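Local coordinates for protein similarities with probable monooxygenase (Photorhabdus luminescens, PDB 4HB9) that binds flavin-adenine dinucleotide and probably acts as a flavin-dependent monooxygenase of the aromatic-ring hydroxylase type, at residues Ile187-Leu192 / Arg226-Ile231; Leu220-Trp225 / Asn242-Val247. One frame throughout, in Å; residues are numbered along the deposited sequence.

Contact 1. Residues Ile187-Leu192 / Arg226-Ile231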
ATOM      1  N   ILE A 187      -3.318 -10.332 -10.380  1.00 17.75           N
ATOM      2  CA  ILE A 187      -4.424  -9.541  -9.843  1.00 17.41           C
ATOM      3  C   ILE A 187      -5.173  -8.899 -11.012  1.00 18.06           C
ATOM      4  O   ILE A 187      -4.556  -8.263 -11.875  1.00 16.68           O
ATOM      5  CB  ILE A 187      -3.905  -8.418  -8.935  1.00 20.49           C
ATOM      6  CG1 ILE A 187      -3.005  -8.983  -7.823  1.00 23.62           C
ATOM      7  CG2 ILE A 187      -5.068  -7.621  -8.326  1.00 20.37           C
ATOM      8  CD1 ILE A 187      -2.371  -7.933  -6.919  1.00 26.74           C
ATOM      9  N   GLY A 188      -6.488  -9.079 -11.053  1.00 16.16           N
ATOM     10  CA  GLY A 188      -7.319  -8.400 -12.051  1.00 16.34           C
ATOM     11  C   GLY A 188      -8.532  -7.749 -11.417  1.00 15.97           C
ATOM     12  O   GLY A 188      -8.876  -8.044 -10.267  1.00 15.91           O
ATOM     13  N   ARG A 189      -9.174  -6.858 -12.167  1.00 16.75           N
ATOM     14  CA  ARG A 189     -10.392  -6.224 -11.716  1.00 17.43           C
ATOM     15  C   ARG A 189     -11.430  -6.312 -12.802  1.00 18.16           C
ATOM     16  O   ARG A 189     -11.106  -6.283 -13.990  1.00 18.54           O
ATOM     17  CB  ARG A 189     -10.142  -4.753 -11.354  1.00 18.73           C
ATOM     18  CG  ARG A 189      -9.750  -3.868 -12.538  1.00 18.52           C
ATOM     19  CD  ARG A 189      -9.490  -2.416 -12.162  1.00 18.60           C
ATOM     20  NE  ARG A 189      -9.752  -1.554 -13.334  1.00 18.67           N
ATOM     21  CZ  ARG A 189     -10.017  -0.246 -13.298  1.00 19.16           C
ATOM     22  NH1 ARG A 189      -9.979   0.434 -12.165  1.00 18.84           N
ATOM     23  NH2 ARG A 189     -10.324   0.413 -14.427  1.00 17.89           N
ATOM     24  N   ALA A 190     -12.685  -6.366 -12.385  1.00 18.11           N
ATOM     25  CA  ALA A 190     -13.796  -6.347 -13.321  1.00 18.33           C
ATOM     26  C   ALA A 190     -14.853  -5.374 -12.847  1.00 18.10           C
ATOM     27  O   ALA A 190     -15.332  -5.489 -11.726  1.00 17.58           O
ATOM     28  CB  ALA A 190     -14.378  -7.736 -13.444  1.00 18.73           C
ATOM     29  N   ARG A 191     -15.234  -4.438 -13.708  1.00 18.84           N
ATOM     30  CA  ARG A 191     -16.254  -3.448 -13.356  1.00 19.73           C
ATOM     31  C   ARG A 191     -17.615  -4.099 -13.096  1.00 19.42           C
ATOM     32  O   ARG A 191     -18.094  -4.926 -13.899  1.00 19.08           O
ATOM     33  CB  ARG A 191     -16.368  -2.427 -14.456  1.00 20.95           C
ATOM     34  CG  ARG A 191     -17.292  -1.289 -14.109  1.00 20.96           C
ATOM     35  CD  ARG A 191     -17.222  -0.198 -15.153  1.00 20.27           C
ATOM     36  NE  ARG A 191     -18.161   0.852 -14.814  1.00 21.00           N
ATOM     37  CZ  ARG A 191     -18.552   1.803 -15.655  1.00 23.58           C
ATOM     38  NH1 ARG A 191     -18.089   1.844 -16.896  1.00 23.15           N
ATOM     39  NH2 ARG A 191     -19.416   2.717 -15.253  1.00 23.73           N
ATOM     40  N   LEU A 192     -18.240  -3.752 -11.981  1.00 19.15           N
ATOM     41  CA  LEU A 192     -19.558  -4.293 -11.648  1.00 21.55           C
ATOM     42  C   LEU A 192     -20.631  -3.490 -12.343  1.00 22.50           C
ATOM     43  O   LEU A 192     -21.301  -2.649 -11.733  1.00 22.60           O
ATOM     44  CB  LEU A 192     -19.829  -4.297 -10.152  1.00 22.02           C
ATOM     45  CG  LEU A 192     -19.300  -5.541  -9.466  1.00 27.01           C
ATOM     46  CD1 LEU A 192     -19.389  -5.421  -7.949  1.00 27.36           C
ATOM     47  CD2 LEU A 192     -20.065  -6.777  -9.945  1.00 29.52           C
ATOM     48  N   ARG A 226     -13.213   0.108  -4.784  1.00 18.80           N
ATOM     49  CA  ARG A 226     -13.658   1.311  -5.446  1.00 18.70           C
ATOM     50  C   ARG A 226     -12.483   1.843  -6.255  1.00 18.04           C
ATOM     51  O   ARG A 226     -11.368   1.926  -5.756  1.00 17.29           O
ATOM     52  CB  ARG A 226     -14.212   2.282  -4.412  1.00 20.50           C
ATOM     53  CG  ARG A 226     -15.599   1.778  -4.017  1.00 24.58           C
ATOM     54  CD  ARG A 226     -16.337   2.690  -3.135  1.00 27.85           C
ATOM     55  NE  ARG A 226     -16.665   3.977  -3.739  1.00 26.73           N
ATOM     56  CZ  ARG A 226     -17.768   4.238  -4.435  1.00 28.03           C
ATOM     57  NH1 ARG A 226     -18.634   3.267  -4.725  1.00 29.07           N
ATOM     58  NH2 ARG A 226     -17.988   5.476  -4.867  1.00 24.52           N
ATOM     59  N   ALA A 227     -12.705   2.116  -7.528  1.00 16.91           N
ATOM     60  CA  ALA A 227     -11.619   2.468  -8.428  1.00 16.60           C
ATOM     61  C   ALA A 227     -12.128   3.240  -9.634  1.00 18.05           C
ATOM     62  O   ALA A 227     -13.294   3.168  -9.958  1.00 19.41           O
ATOM     63  CB  ALA A 227     -10.897   1.205  -8.874  1.00 16.52           C
ATOM     64  N   PRO A 228     -11.249   3.965 -10.313  1.00 18.42           N
ATOM     65  CA  PRO A 228     -11.677   4.708 -11.478  1.00 19.08           C
ATOM     66  C   PRO A 228     -11.966   3.828 -12.716  1.00 20.21           C
ATOM     67  O   PRO A 228     -11.244   2.886 -13.011  1.00 20.05           O
ATOM     68  CB  PRO A 228     -10.534   5.682 -11.723  1.00 20.39           C
ATOM     69  CG  PRO A 228      -9.356   5.140 -11.000  1.00 20.84           C
ATOM     70  CD  PRO A 228      -9.825   4.157  -9.988  1.00 20.21           C
ATOM     71  N   VAL A 229     -13.036   4.162 -13.420  1.00 21.59           N
ATOM     72  CA  VAL A 229     -13.427   3.473 -14.647  1.00 23.70           C
ATOM     73  C   VAL A 229     -12.340   3.687 -15.695  1.00 24.44           C
ATOM     74  O   VAL A 229     -11.887   2.744 -16.313  1.00 25.10           O
ATOM     75  CB  VAL A 229     -14.777   3.991 -15.176  1.00 25.00           C
ATOM     76  CG1 VAL A 229     -15.096   3.424 -16.566  1.00 26.83           C
ATOM     77  CG2 VAL A 229     -15.873   3.651 -14.201  1.00 24.96           C
ATOM     78  N   ASN A 230     -11.897   4.936 -15.845  1.00 24.06           N
ATOM     79  CA  ASN A 230     -10.916   5.300 -16.865  1.00 24.66           C
ATOM     80  C   ASN A 230      -9.704   5.879 -16.180  1.00 23.93           C
ATOM     81  O   ASN A 230      -9.791   6.953 -15.614  1.00 28.04           O
ATOM     82  CB  ASN A 230     -11.522   6.319 -17.836  1.00 25.53           C
ATOM     83  CG  ASN A 230     -10.581   6.686 -18.986  1.00 29.27           C
ATOM     84  OD1 ASN A 230      -9.405   6.322 -18.987  1.00 29.13           O
ATOM     85  ND2 ASN A 230     -11.115   7.398 -19.985  1.00 29.58           N
ATOM     86  N   ILE A 231      -8.577   5.180 -16.221  1.00 25.29           N
ATOM     87  CA  ILE A 231      -7.372   5.658 -15.516  1.00 25.10           C
ATOM     88  C   ILE A 231      -6.646   6.796 -16.261  1.00 27.55           C
ATOM     89  O   ILE A 231      -5.647   7.316 -15.762  1.00 24.28           O
ATOM     90  CB  ILE A 231      -6.393   4.513 -15.207  1.00 25.44           C
ATOM     91  CG1 ILE A 231      -5.865   3.859 -16.489  1.00 25.94           C
ATOM     92  CG2 ILE A 231      -7.075   3.478 -14.318  1.00 24.72           C
ATOM     93  CD1 ILE A 231      -4.773   2.848 -16.240  1.00 26.81           C
TER
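Arg189 reaches out from its strand and takes hold of the backbone carbonyl of Pro228 with both terminal nitrogens. NH1 stands 2.9 Å from Pro228 O and NH2 lies 3.0 Å from the same Pro228 O, so one oxygen is gripped end-on by two N-H groups and sits close to the guanidinium plane. The NH2 bond runs in the carbonyl plane, whereas the NH1 donor is tilted from it by 26°. Both bonds are bent, with N-H...O angles of 146° and 140°, as expected when two N-H groups converge on a single oxygen. The chain of Arg189 is extended from CG to NE, which lets it reach across the intervening strand 240-251 to a backbone it does not pair with. The Ala227 methyl sits at the same guanidinium edge, CB 3.5 Å from Arg189 NH1, and is small enough to let the group pass.

Arg191, two residues on and likewise extended, offers a face instead. Val229 CG2 lies over the centre of its guanidinium, 3.6 Å from Arg191 CZ, and CG1 of Val229 comes within 3.4 Å of Arg191 NH1. The branched valine thus packs on one face and leaves the edge for polar partners; Arg191 NE makes a salt bridge with Asp241.

Arg189 is tied further by a salt bridge from NE to Asp290, a hydrogen bond from NH1 to Gly42 O and a cation-pi contact with Phe243. Its buried charge is therefore probably well compensated, and the two bonds to Pro228 O are consistent with holding the chain where strand 218-228 runs out, near the FAD site.

Contact 2. Residues Leu220-Trp225 / Asn242-Val247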
ATOM      1  N   LEU A 220      -7.518 -18.671  -5.055  1.00 16.79           N
ATOM      2  CA  LEU A 220      -8.159 -17.486  -5.681  1.00 17.49           C
ATOM      3  C   LEU A 220      -8.915 -16.699  -4.632  1.00 17.26           C
ATOM      4  O   LEU A 220      -9.815 -17.231  -3.940  1.00 19.39           O
ATOM      5  CB  LEU A 220      -9.088 -17.851  -6.821  1.00 17.05           C
ATOM      6  CG  LEU A 220      -9.617 -16.672  -7.651  1.00 17.21           C
ATOM      7  CD1 LEU A 220      -8.552 -16.106  -8.602  1.00 17.05           C
ATOM      8  CD2 LEU A 220     -10.797 -17.127  -8.488  1.00 19.22           C
ATOM      9  N   PHE A 221      -8.507 -15.440  -4.471  1.00 18.44           N
ATOM     10  CA  PHE A 221      -9.105 -14.543  -3.500  1.00 20.53           C
ATOM     11  C   PHE A 221      -9.989 -13.570  -4.281  1.00 20.22           C
ATOM     12  O   PHE A 221      -9.573 -13.081  -5.329  1.00 20.21           O
ATOM     13  CB  PHE A 221      -8.025 -13.824  -2.678  1.00 22.69           C
ATOM     14  CG  PHE A 221      -8.584 -12.837  -1.707  1.00 28.25           C
ATOM     15  CD1 PHE A 221      -9.339 -13.272  -0.622  1.00 32.31           C
ATOM     16  CD2 PHE A 221      -8.429 -11.469  -1.901  1.00 29.71           C
ATOM     17  CE1 PHE A 221      -9.907 -12.365   0.256  1.00 32.60           C
ATOM     18  CE2 PHE A 221      -8.989 -10.551  -1.020  1.00 31.75           C
ATOM     19  CZ  PHE A 221      -9.716 -11.005   0.070  1.00 33.27           C
ATOM     20  N   ILE A 222     -11.202 -13.316  -3.798  1.00 18.05           N
ATOM     21  CA  ILE A 222     -12.131 -12.398  -4.468  1.00 19.30           C
ATOM     22  C   ILE A 222     -12.626 -11.330  -3.495  1.00 20.71           C
ATOM     23  O   ILE A 222     -13.114 -11.651  -2.414  1.00 22.04           O
ATOM     24  CB  ILE A 222     -13.348 -13.155  -5.027  1.00 21.27           C
ATOM     25  CG1 ILE A 222     -12.883 -14.209  -6.038  1.00 23.85           C
ATOM     26  CG2 ILE A 222     -14.349 -12.199  -5.675  1.00 23.40           C
ATOM     27  CD1 ILE A 222     -13.959 -15.166  -6.492  1.00 26.14           C
ATOM     28  N   SER A 223     -12.554 -10.065  -3.887  1.00 19.82           N
ATOM     29  CA  SER A 223     -13.072  -8.997  -3.036  1.00 19.84           C
ATOM     30  C   SER A 223     -13.538  -7.858  -3.892  1.00 20.48           C
ATOM     31  O   SER A 223     -13.854  -8.078  -5.073  1.00 18.07           O
ATOM     32  CB  SER A 223     -12.005  -8.561  -2.025  1.00 22.91           C
ATOM     33  OG  SER A 223     -12.558  -7.673  -1.054  1.00 24.35           O
HETATM   34  N   MSE A 224     -13.586  -6.644  -3.331  1.00 19.40           N
HETATM   35  CA  MSE A 224     -14.065  -5.490  -4.081  1.00 22.13           C
HETATM   36  C   MSE A 224     -13.223  -4.273  -3.862  1.00 20.48           C
HETATM   37  O   MSE A 224     -12.676  -4.075  -2.771  1.00 20.77           O
HETATM   38  CB  MSE A 224     -15.507  -5.201  -3.651  1.00 27.51           C
HETATM   39  CG  MSE A 224     -16.454  -6.078  -4.479  1.00 38.09           C
HETATM   40 SE   MSE A 224     -18.344  -5.659  -4.127  1.00 58.90          SE
HETATM   41  CE  MSE A 224     -18.318  -3.804  -4.747  1.00 50.60           C
ATOM     42  N   TRP A 225     -13.093  -3.470  -4.907  1.00 18.92           N
ATOM     43  CA  TRP A 225     -12.445  -2.174  -4.833  1.00 18.91           C
ATOM     44  C   TRP A 225     -13.397  -1.083  -5.321  1.00 18.86           C
ATOM     45  O   TRP A 225     -14.203  -1.295  -6.218  1.00 19.10           O
ATOM     46  CB  TRP A 225     -11.260  -2.108  -5.765  1.00 18.57           C
ATOM     47  CG  TRP A 225      -9.996  -2.789  -5.338  1.00 18.97           C
ATOM     48  CD1 TRP A 225      -9.579  -3.076  -4.079  1.00 18.60           C
ATOM     49  CD2 TRP A 225      -8.948  -3.222  -6.223  1.00 18.64           C
ATOM     50  NE1 TRP A 225      -8.337  -3.698  -4.130  1.00 19.26           N
ATOM     51  CE2 TRP A 225      -7.940  -3.796  -5.436  1.00 18.59           C
ATOM     52  CE3 TRP A 225      -8.787  -3.202  -7.607  1.00 18.94           C
ATOM     53  CZ2 TRP A 225      -6.782  -4.336  -5.996  1.00 19.73           C
ATOM     54  CZ3 TRP A 225      -7.620  -3.713  -8.154  1.00 18.94           C
ATOM     55  CH2 TRP A 225      -6.646  -4.265  -7.353  1.00 19.37           C
ATOM     56  N   ASN A 242     -17.639   0.469  -8.510  1.00 18.57           N
ATOM     57  CA  ASN A 242     -17.332  -0.790  -7.863  1.00 18.76           C
ATOM     58  C   ASN A 242     -16.721  -1.773  -8.854  1.00 18.04           C
ATOM     59  O   ASN A 242     -17.217  -1.932  -9.989  1.00 18.56           O
ATOM     60  CB  ASN A 242     -18.611  -1.406  -7.262  1.00 20.12           C
ATOM     61  CG  ASN A 242     -19.325  -0.472  -6.302  1.00 21.68           C
ATOM     62  OD1 ASN A 242     -20.466  -0.061  -6.543  1.00 24.20           O
ATOM     63  ND2 ASN A 242     -18.675  -0.141  -5.215  1.00 19.61           N
ATOM     64  N   PHE A 243     -15.637  -2.417  -8.414  1.00 17.24           N
ATOM     65  CA  PHE A 243     -14.962  -3.437  -9.180  1.00 17.69           C
ATOM     66  C   PHE A 243     -14.844  -4.676  -8.317  1.00 18.63           C
ATOM     67  O   PHE A 243     -14.519  -4.565  -7.120  1.00 18.85           O
ATOM     68  CB  PHE A 243     -13.548  -2.979  -9.575  1.00 17.75           C
ATOM     69  CG  PHE A 243     -13.529  -2.018 -10.723  1.00 18.31           C
ATOM     70  CD1 PHE A 243     -13.239  -2.450 -12.007  1.00 18.47           C
ATOM     71  CD2 PHE A 243     -13.806  -0.674 -10.518  1.00 18.88           C
ATOM     72  CE1 PHE A 243     -13.243  -1.577 -13.075  1.00 18.87           C
ATOM     73  CE2 PHE A 243     -13.852   0.202 -11.596  1.00 19.23           C
ATOM     74  CZ  PHE A 243     -13.538  -0.250 -12.868  1.00 20.50           C
ATOM     75  N   ILE A 244     -15.070  -5.847  -8.918  1.00 18.31           N
ATOM     76  CA  ILE A 244     -14.639  -7.085  -8.285  1.00 19.81           C
ATOM     77  C   ILE A 244     -13.140  -7.188  -8.535  1.00 20.54           C
ATOM     78  O   ILE A 244     -12.655  -6.929  -9.643  1.00 22.19           O
ATOM     79  CB  ILE A 244     -15.394  -8.328  -8.814  1.00 22.73           C
ATOM     80  CG1 ILE A 244     -16.876  -8.180  -8.500  1.00 24.95           C
ATOM     81  CG2 ILE A 244     -14.831  -9.605  -8.198  1.00 22.07           C
ATOM     82  CD1 ILE A 244     -17.743  -9.359  -8.897  1.00 27.21           C
ATOM     83  N   VAL A 245     -12.401  -7.513  -7.493  1.00 19.24           N
ATOM     84  CA  VAL A 245     -10.998  -7.761  -7.640  1.00 18.64           C
ATOM     85  C   VAL A 245     -10.788  -9.234  -7.401  1.00 18.03           C
ATOM     86  O   VAL A 245     -11.339  -9.801  -6.454  1.00 19.05           O
ATOM     87  CB  VAL A 245     -10.101  -6.873  -6.729  1.00 19.66           C
ATOM     88  CG1 VAL A 245     -10.564  -6.807  -5.279  1.00 21.36           C
ATOM     89  CG2 VAL A 245      -8.646  -7.342  -6.791  1.00 20.04           C
ATOM     90  N   TRP A 246      -9.994  -9.854  -8.259  1.00 17.51           N
ATOM     91  CA  TRP A 246      -9.564 -11.248  -8.035  1.00 16.77           C
ATOM     92  C   TRP A 246      -8.049 -11.348  -7.986  1.00 16.76           C
ATOM     93  O   TRP A 246      -7.319 -10.596  -8.670  1.00 16.22           O
ATOM     94  CB  TRP A 246     -10.148 -12.193  -9.072  1.00 16.33           C
ATOM     95  CG  TRP A 246      -9.867 -11.844 -10.497  1.00 16.13           C
ATOM     96  CD1 TRP A 246     -10.659 -11.103 -11.324  1.00 16.58           C
ATOM     97  CD2 TRP A 246      -8.699 -12.178 -11.262  1.00 16.95           C
ATOM     98  NE1 TRP A 246     -10.076 -10.968 -12.549  1.00 16.95           N
ATOM     99  CE2 TRP A 246      -8.872 -11.615 -12.551  1.00 17.17           C
ATOM    100  CE3 TRP A 246      -7.539 -12.898 -10.993  1.00 16.83           C
ATOM    101  CZ2 TRP A 246      -7.944 -11.768 -13.557  1.00 18.07           C
ATOM    102  CZ3 TRP A 246      -6.599 -13.027 -11.988  1.00 18.18           C
ATOM    103  CH2 TRP A 246      -6.801 -12.462 -13.259  1.00 18.47           C
ATOM    104  N   VAL A 247      -7.570 -12.278  -7.168  1.00 16.60           N
ATOM    105  CA  VAL A 247      -6.132 -12.474  -7.015  1.00 17.13           C
ATOM    106  C   VAL A 247      -5.824 -13.952  -7.107  1.00 17.12           C
ATOM    107  O   VAL A 247      -6.282 -14.723  -6.274  1.00 17.65           O
ATOM    108  CB  VAL A 247      -5.608 -11.928  -5.678  1.00 17.49           C
ATOM    109  CG1 VAL A 247      -4.103 -12.031  -5.656  1.00 18.62           C
ATOM    110  CG2 VAL A 247      -6.043 -10.479  -5.466  1.00 18.71           C
TER
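Val245 is the bump that fits under the indole of Trp225. Its CB sits over the centre of the ring system, and CG2 meets the six-membered ring in a CH-pi contact, 3.7 Å from the centroid and 14° off the ring normal. With chi1 at 47°, Val245 CG1 lies between backbone N and carbonyl carbon and is turned down onto the Ser223 backbone, 3.4 Å from Ser223 C; the small serine side chain leaves room for it. Farther along the same face, Val247 CB packs against Phe221 CB at 4.3 Å. Val247 CG2 lies at the phenyl edge.

The face bearing Ile222, Met224, Ile244 and Trp246 interlocks by branches. Ile222 CG2 meets Ile244 CG2 at 3.7 Å, while Met224, a selenomethionine, turns about its CG-SE bond and brings CE to within 3.5 Å of Asn242 CB. Leu220 CD1 reaches Trp246 CE3 at 4.1 Å, and helix 280-287 packs on this face through Leu282 and Leu285.

Three antiparallel hydrogen-bonded pairs, Phe221-Val247, Ser223-Val245 and Trp225-Phe243, join the hairpin strands by six backbone bonds. With most of its backbone polarity met by neighbouring strands, and Met224 O accepting from His46 NE2, the hairpin offers a mainly apolar surface: Leu220, Ile222, Ile244 and Trp246 toward helix 280-287, with Trp246 NE1 bonded to Ser289 OG, and on the other face Trp225, backed by Val245, in contact with FAD.

In the fold
Contacts 1 and 2 both draw on strand 218-228 within one mixed sheet, and both are largely buried. Contact 2 joins true neighbours, so main-chain bonds and apolar side chains do the work. Contact 1 links strands 179-191 and 218-228, which are separated in the sheet by strand 240-251, and must rely on long arginine side chains. Strand 240-251 connects the two: Ala190 N lies 2.8 Å from Ile244 O, a probable hydrogen bond, and the ring of Phe243 packs between Arg191 and Ala227. Contact 1 depends on arginines meeting a backbone carbonyl and a valine where the strand gives way to loop, their carboxylate partners lying elsewhere, whereas contact 2 is hydrophobic and touches the flavin directly.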